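Local coordinates for protein monoacylglycerol lipase (Palaeococcus ferrophilus, PDB 6QE2) that hydrolyses monoacylglycerols, probably releasing glycerol and a free fatty acid through the serine mechanism of the alpha/beta-hydrolase family, at residues S62-M67 and F178-R183; A97-D102 and A188-A193. One frame throughout, in Å; residues are numbered along the deposited sequence.

Interaction 1: S62-M67 and F178-R183; sequences SVEEAM and FDNMER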
loop_
_atom_site.group_PDB
_atom_site.type_symbol
_atom_site.label_atom_id
_atom_site.label_comp_id
_atom_site.label_asym_id
_atom_site.label_seq_id
_atom_site.Cartn_x
_atom_site.Cartn_y
_atom_site.Cartn_z
ATOM N N SER A 62 -7.023 -3.920 -10.231
ATOM C CA SER A 62 -7.001 -2.465 -10.311
ATOM C C SER A 62 -7.139 -1.839 -8.944
ATOM O O SER A 62 -7.554 -2.486 -8.008
ATOM C CB SER A 62 -8.111 -1.947 -11.220
ATOM O OG SER A 62 -9.382 -2.148 -10.658
ATOM N N VAL A 63 -6.808 -0.560 -8.845
ATOM C CA VAL A 63 -6.937 0.151 -7.588
ATOM C C VAL A 63 -8.413 0.261 -7.221
ATOM O O VAL A 63 -8.783 0.138 -6.073
ATOM C CB VAL A 63 -6.333 1.558 -7.667
ATOM C CG1 VAL A 63 -6.706 2.350 -6.433
ATOM C CG2 VAL A 63 -4.827 1.479 -7.833
ATOM N N GLU A 64 -9.248 0.500 -8.220
ATOM C CA GLU A 64 -10.683 0.574 -8.045
ATOM C C GLU A 64 -11.242 -0.753 -7.519
ATOM O O GLU A 64 -12.119 -0.766 -6.688
ATOM C CB GLU A 64 -11.338 0.961 -9.365
ATOM C CG GLU A 64 -11.008 2.375 -9.807
ATOM C CD GLU A 64 -9.694 2.501 -10.551
ATOM O OE1 GLU A 64 -9.017 1.502 -10.780
ATOM O OE2 GLU A 64 -9.337 3.623 -10.916
ATOM N N GLU A 65 -10.724 -1.870 -8.010
ATOM C CA GLU A 65 -11.170 -3.163 -7.532
ATOM C C GLU A 65 -10.816 -3.322 -6.051
ATOM O O GLU A 65 -11.635 -3.747 -5.261
ATOM C CB GLU A 65 -10.563 -4.284 -8.360
ATOM C CG GLU A 65 -11.029 -5.661 -7.952
ATOM C CD GLU A 65 -10.758 -6.710 -9.007
ATOM O OE1 GLU A 65 -9.760 -6.587 -9.732
ATOM O OE2 GLU A 65 -11.551 -7.666 -9.095
ATOM N N ALA A 66 -9.593 -2.962 -5.686
ATOM C CA ALA A 66 -9.163 -3.048 -4.299
ATOM C C ALA A 66 -10.023 -2.179 -3.382
ATOM O O ALA A 66 -10.358 -2.586 -2.286
ATOM C CB ALA A 66 -7.704 -2.675 -4.163
ATOM N N MET A 67 -10.395 -0.989 -3.835
ATOM C CA MET A 67 -11.237 -0.115 -3.022
ATOM C C MET A 67 -12.619 -0.727 -2.798
ATOM O O MET A 67 -13.191 -0.561 -1.747
ATOM C CB MET A 67 -11.326 1.284 -3.606
ATOM C CG MET A 67 -9.997 2.006 -3.614
ATOM S SD MET A 67 -10.171 3.774 -3.829
ATOM C CE MET A 67 -10.587 3.893 -5.559
ATOM N N PHE A 178 -1.187 4.569 -12.700
ATOM C CA PHE A 178 -0.746 5.919 -13.054
ATOM C C PHE A 178 -1.893 6.909 -12.984
ATOM O O PHE A 178 -1.698 8.061 -12.590
ATOM C CB PHE A 178 -0.098 5.900 -14.455
ATOM C CG PHE A 178 1.177 5.118 -14.459
ATOM C CD1 PHE A 178 2.230 5.500 -13.617
ATOM C CD2 PHE A 178 1.296 3.993 -15.255
ATOM C CE1 PHE A 178 3.424 4.752 -13.565
ATOM C CE2 PHE A 178 2.464 3.241 -15.222
ATOM C CZ PHE A 178 3.515 3.592 -14.372
ATOM N N ASP A 179 -3.095 6.465 -13.360
ATOM C CA ASP A 179 -4.260 7.325 -13.227
ATOM C C ASP A 179 -4.520 7.662 -11.765
ATOM O O ASP A 179 -4.809 8.811 -11.435
ATOM C CB ASP A 179 -5.495 6.656 -13.816
ATOM C CG ASP A 179 -6.742 7.528 -13.705
ATOM O OD1 ASP A 179 -6.729 8.684 -14.178
ATOM O OD2 ASP A 179 -7.758 7.051 -13.171
ATOM N N ASN A 180 -4.466 6.659 -10.890
ATOM C CA ASN A 180 -4.754 6.968 -9.493
ATOM C C ASN A 180 -3.624 7.761 -8.823
ATOM O O ASN A 180 -3.893 8.503 -7.866
ATOM C CB ASN A 180 -5.093 5.695 -8.739
ATOM C CG ASN A 180 -6.475 5.300 -8.994
ATOM O OD1 ASN A 180 -7.416 5.865 -8.395
ATOM N ND2 ASN A 180 -6.652 4.332 -9.909
ATOM N N MET A 181 -2.377 7.634 -9.285
ATOM C CA MET A 181 -1.314 8.492 -8.756
ATOM C C MET A 181 -1.658 9.963 -8.960
ATOM O O MET A 181 -1.519 10.785 -8.046
ATOM C CB MET A 181 0.004 8.137 -9.436
ATOM C CG MET A 181 1.130 9.015 -9.045
ATOM S SD MET A 181 2.640 8.535 -9.921
ATOM C CE MET A 181 2.837 6.890 -9.203
ATOM N N GLU A 182 -2.107 10.318 -10.172
ATOM C CA GLU A 182 -2.529 11.685 -10.444
ATOM C C GLU A 182 -3.706 12.097 -9.569
ATOM O O GLU A 182 -3.708 13.189 -8.984
ATOM C CB GLU A 182 -2.910 11.810 -11.916
ATOM C CG GLU A 182 -1.715 11.764 -12.844
ATOM C CD GLU A 182 -2.101 12.137 -14.266
ATOM O OE1 GLU A 182 -1.318 12.855 -14.932
ATOM O OE2 GLU A 182 -3.193 11.717 -14.711
ATOM N N ARG A 183 -4.730 11.235 -9.486
ATOM C CA ARG A 183 -5.929 11.608 -8.752
ATOM C C ARG A 183 -5.632 11.746 -7.265
ATOM O O ARG A 183 -6.298 12.532 -6.580
ATOM C CB ARG A 183 -7.031 10.590 -8.977
ATOM C CG ARG A 183 -7.491 10.590 -10.419
ATOM C CD ARG A 183 -8.607 9.565 -10.505
ATOM N NE ARG A 183 -9.125 9.465 -11.859
ATOM C CZ ARG A 183 -9.916 8.480 -12.279
ATOM N NH1 ARG A 183 -10.253 7.480 -11.459
ATOM N NH2 ARG A 183 -10.339 8.473 -13.539
HETATM O O HOH W 1 -10.128 6.103 -8.781
HETATM O O HOH W 2 -8.015 4.171 -13.363
#

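Interaction 2: A97-D102 and A188-A193; sequences AETRPD and AERIKA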
loop_
_atom_site.group_PDB
_atom_site.type_symbol
_atom_site.label_atom_id
_atom_site.label_comp_id
_atom_site.label_asym_id
_atom_site.label_seq_id
_atom_site.Cartn_x
_atom_site.Cartn_y
_atom_site.Cartn_z
ATOM N N ALA A 97 -9.287 6.937 1.318
ATOM C CA ALA A 97 -9.538 8.054 2.220
ATOM C C ALA A 97 -10.082 9.270 1.488
ATOM O O ALA A 97 -10.767 10.098 2.098
ATOM C CB ALA A 97 -8.256 8.417 2.975
ATOM N N GLU A 98 -9.813 9.375 0.185
ATOM C CA GLU A 98 -10.313 10.485 -0.614
ATOM C C GLU A 98 -11.725 10.232 -1.127
ATOM O O GLU A 98 -12.544 11.155 -1.172
ATOM C CB GLU A 98 -9.362 10.738 -1.780
ATOM C CG GLU A 98 -8.094 11.416 -1.326
ATOM C CD GLU A 98 -7.017 11.465 -2.377
ATOM O OE1 GLU A 98 -7.169 10.838 -3.443
ATOM O OE2 GLU A 98 -6.002 12.143 -2.126
ATOM N N THR A 99 -12.031 8.994 -1.514
ATOM C CA THR A 99 -13.301 8.688 -2.164
ATOM C C THR A 99 -14.362 8.127 -1.225
ATOM O O THR A 99 -15.547 8.162 -1.575
ATOM C CB THR A 99 -13.074 7.702 -3.311
ATOM O OG1 THR A 99 -12.457 6.520 -2.797
ATOM C CG2 THR A 99 -12.168 8.323 -4.381
ATOM N N ARG A 100 -13.971 7.592 -0.069
ATOM C CA ARG A 100 -14.891 7.208 1.003
ATOM C C ARG A 100 -14.471 7.926 2.286
ATOM O O ARG A 100 -14.135 7.280 3.287
ATOM C CB ARG A 100 -14.897 5.696 1.213
ATOM C CG ARG A 100 -15.548 4.870 0.106
ATOM C CD ARG A 100 -14.633 4.673 -1.118
ATOM N NE ARG A 100 -14.998 3.475 -1.882
ATOM C CZ ARG A 100 -14.646 3.249 -3.148
ATOM N NH1 ARG A 100 -13.912 4.138 -3.810
ATOM N NH2 ARG A 100 -15.026 2.128 -3.756
ATOM N N PRO A 101 -14.491 9.264 2.293
ATOM C CA PRO A 101 -13.771 10.005 3.345
ATOM C C PRO A 101 -14.291 9.766 4.747
ATOM O O PRO A 101 -13.516 9.885 5.706
ATOM C CB PRO A 101 -13.950 11.476 2.935
ATOM C CG PRO A 101 -14.484 11.457 1.551
ATOM C CD PRO A 101 -15.188 10.167 1.359
ATOM N N ASP A 102 -15.578 9.504 4.890
ATOM C CA ASP A 102 -16.168 9.346 6.209
ATOM C C ASP A 102 -16.262 7.917 6.719
ATOM O O ASP A 102 -16.831 7.686 7.767
ATOM C CB ASP A 102 -17.563 9.980 6.228
ATOM C CG ASP A 102 -17.552 11.438 5.805
ATOM O OD1 ASP A 102 -16.650 12.175 6.223
ATOM O OD2 ASP A 102 -18.449 11.852 5.058
ATOM N N ALA A 188 -6.499 15.508 -2.862
ATOM C CA ALA A 188 -5.911 15.440 -1.525
ATOM C C ALA A 188 -6.790 16.126 -0.483
ATOM O O ALA A 188 -6.876 15.668 0.665
ATOM C CB ALA A 188 -4.517 16.066 -1.540
ATOM N N GLU A 189 -7.460 17.216 -0.865
ATOM C CA GLU A 189 -8.295 17.960 0.072
ATOM C C GLU A 189 -9.549 17.203 0.497
ATOM O O GLU A 189 -10.222 17.641 1.436
ATOM C CB GLU A 189 -8.681 19.313 -0.529
ATOM C CG GLU A 189 -7.482 20.191 -0.833
ATOM C CD GLU A 189 -7.838 21.661 -0.966
ATOM O OE1 GLU A 189 -9.041 21.986 -1.032
ATOM O OE2 GLU A 189 -6.906 22.492 -0.999
ATOM N N ARG A 190 -9.889 16.098 -0.165
ATOM C CA ARG A 190 -11.066 15.327 0.217
ATOM C C ARG A 190 -10.847 14.502 1.480
ATOM O O ARG A 190 -11.827 14.079 2.103
ATOM C CB ARG A 190 -11.486 14.397 -0.924
ATOM C CG ARG A 190 -11.850 15.120 -2.204
ATOM C CD ARG A 190 -12.402 14.166 -3.259
ATOM N NE ARG A 190 -13.683 13.580 -2.882
ATOM C CZ ARG A 190 -14.227 12.528 -3.488
ATOM N NH1 ARG A 190 -13.596 11.946 -4.499
ATOM N NH2 ARG A 190 -15.401 12.056 -3.085
ATOM N N ILE A 191 -9.591 14.271 1.865
ATOM C CA ILE A 191 -9.324 13.461 3.040
ATOM C C ILE A 191 -9.738 14.233 4.289
ATOM O O ILE A 191 -9.346 15.394 4.477
ATOM C CB ILE A 191 -7.848 13.060 3.116
ATOM C CG1 ILE A 191 -7.517 12.120 1.930
ATOM C CG2 ILE A 191 -7.594 12.366 4.488
ATOM C CD1 ILE A 191 -6.173 11.495 1.976
ATOM N N LYS A 192 -10.510 13.560 5.160
ATOM C CA LYS A 192 -10.950 14.098 6.456
ATOM C C LYS A 192 -10.384 13.359 7.650
ATOM O O LYS A 192 -10.330 13.939 8.749
ATOM C CB LYS A 192 -12.483 14.059 6.542
ATOM C CG LYS A 192 -13.173 14.889 5.453
ATOM C CD LYS A 192 -12.798 16.409 5.619
ATOM C CE LYS A 192 -13.802 17.372 4.955
ATOM N NZ LYS A 192 -13.629 17.529 3.473
ATOM N N ALA A 193 -9.949 12.110 7.478
ATOM C CA ALA A 193 -9.417 11.302 8.571
ATOM C C ALA A 193 -7.927 11.619 8.794
ATOM O O ALA A 193 -7.246 12.078 7.877
ATOM C CB ALA A 193 -9.594 9.814 8.250
HETATM O O HOH W 3 -10.978 10.701 4.843
HETATM O O HOH W 4 -16.504 9.415 -3.988
#

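Interaction 1: S62-M67 and F178-R183
The amide of Asn180 and the carboxylate of Glu64 meet with their planes 55° apart. Asn180 ND2 lies above the carboxylate plane and donates to Glu64 OE2 at 3.0 Å. The bond is nearly straight, and OE2 stays almost within the amide plane. The Arg183 guanidinium carries Asp179 on one face, with NH2 to OD2 at 3.0 Å, a contact of charge alone. At its edge, in plane, sits a water that takes a bond from Arg183 NH1 and gives one to Asn180 OD1. A second water donates to both Glu64 OE2 and Asp179 OD2, and so bridges two carboxylates that probably repel each other. Glu64 reaches this group because its chain bends at chi2 (84°). Its other oxygen, OE1, bonds Ser176. The Val63 and Asn180 side chains come toward each other from opposite directions, Val63 CB to Asn180 ND2 at 3.6 Å. Asn180 also bonds Ser176 O through ND2 and Arg95 through OD1. A leucine in place of Asn180 would probably leave Glu64 OE2 without its direct donor and Arg95 NE without this acceptor. The axes of 63-67 and 178-183 come within 11.6 Å of each other, at 70°. The first turn of helix 63-77, N-capped by Ser62, thus meets helix 171-186 mainly through side chains, and Val63 also touches Thr92 of helix 88-99.

Interaction 2: A97-D102 and A188-A193
Ala97 and Glu98, at the C-terminal end of helix 88-99, pass close to the backbone of 190-191, with Glu98 CA to Ile191 CA at 4.8 Å. In this alpha/beta-hydrolase fold the helix follows the probable nucleophile elbow. Segment 188-193 begins with a short 3-10 turn and leads into strand 195-200. Arg100 is the first residue past the helix to leave helical backbone angles, and Pro101 then packs its ring against the backbone of the other segment, Pro101 CB to Arg190 O at 3.5 Å. One water ties the backbones together: it donates to Ala97 O and Pro101 O and accepts from Lys192 N. Ile191 lays CG1 against Glu98 CG at 3.4 Å, while its CD1 meets Ala97 CB at 3.8 Å. The Glu98 chain runs extended past Ile191, which brings OE2 to Ala188 CA; OE1 pairs with Arg95. Arg190 bends at chi3 (66°) and folds back over the helix end. Its NH1 has a salt bridge to Glu187, and the methyl CG2 of Thr99 lies nearby. Water at the guanidinium edge accepts from NH2 and donates to Thr99 O. Glu98 O sits 3.1 Å above the guanidinium plane of Arg190, over its centre, so this carbonyl meets the cation by its face and not through an N-H.

Interactions 1 and 2 have centres 14 Å apart, and their segments alternate along the chain: 62-67, 97-102, 178-183, 188-193. Helix 88-99 is common to both. It borders interaction 1 with Thr92 and Arg95, and its end forms one side of interaction 2. Helix 171-186 supplies the second half of interaction 1 and soon leads into 188-193. The two contacts also touch directly, where Met67 SD packs 3.7 Å from Thr99 OG1. Together they join helices 63-77, 88-99 and 171-186 and the approach to strand 195-200 of the main sheet. Both contacts thus involve the helix that follows Ser87, the probable nucleophile.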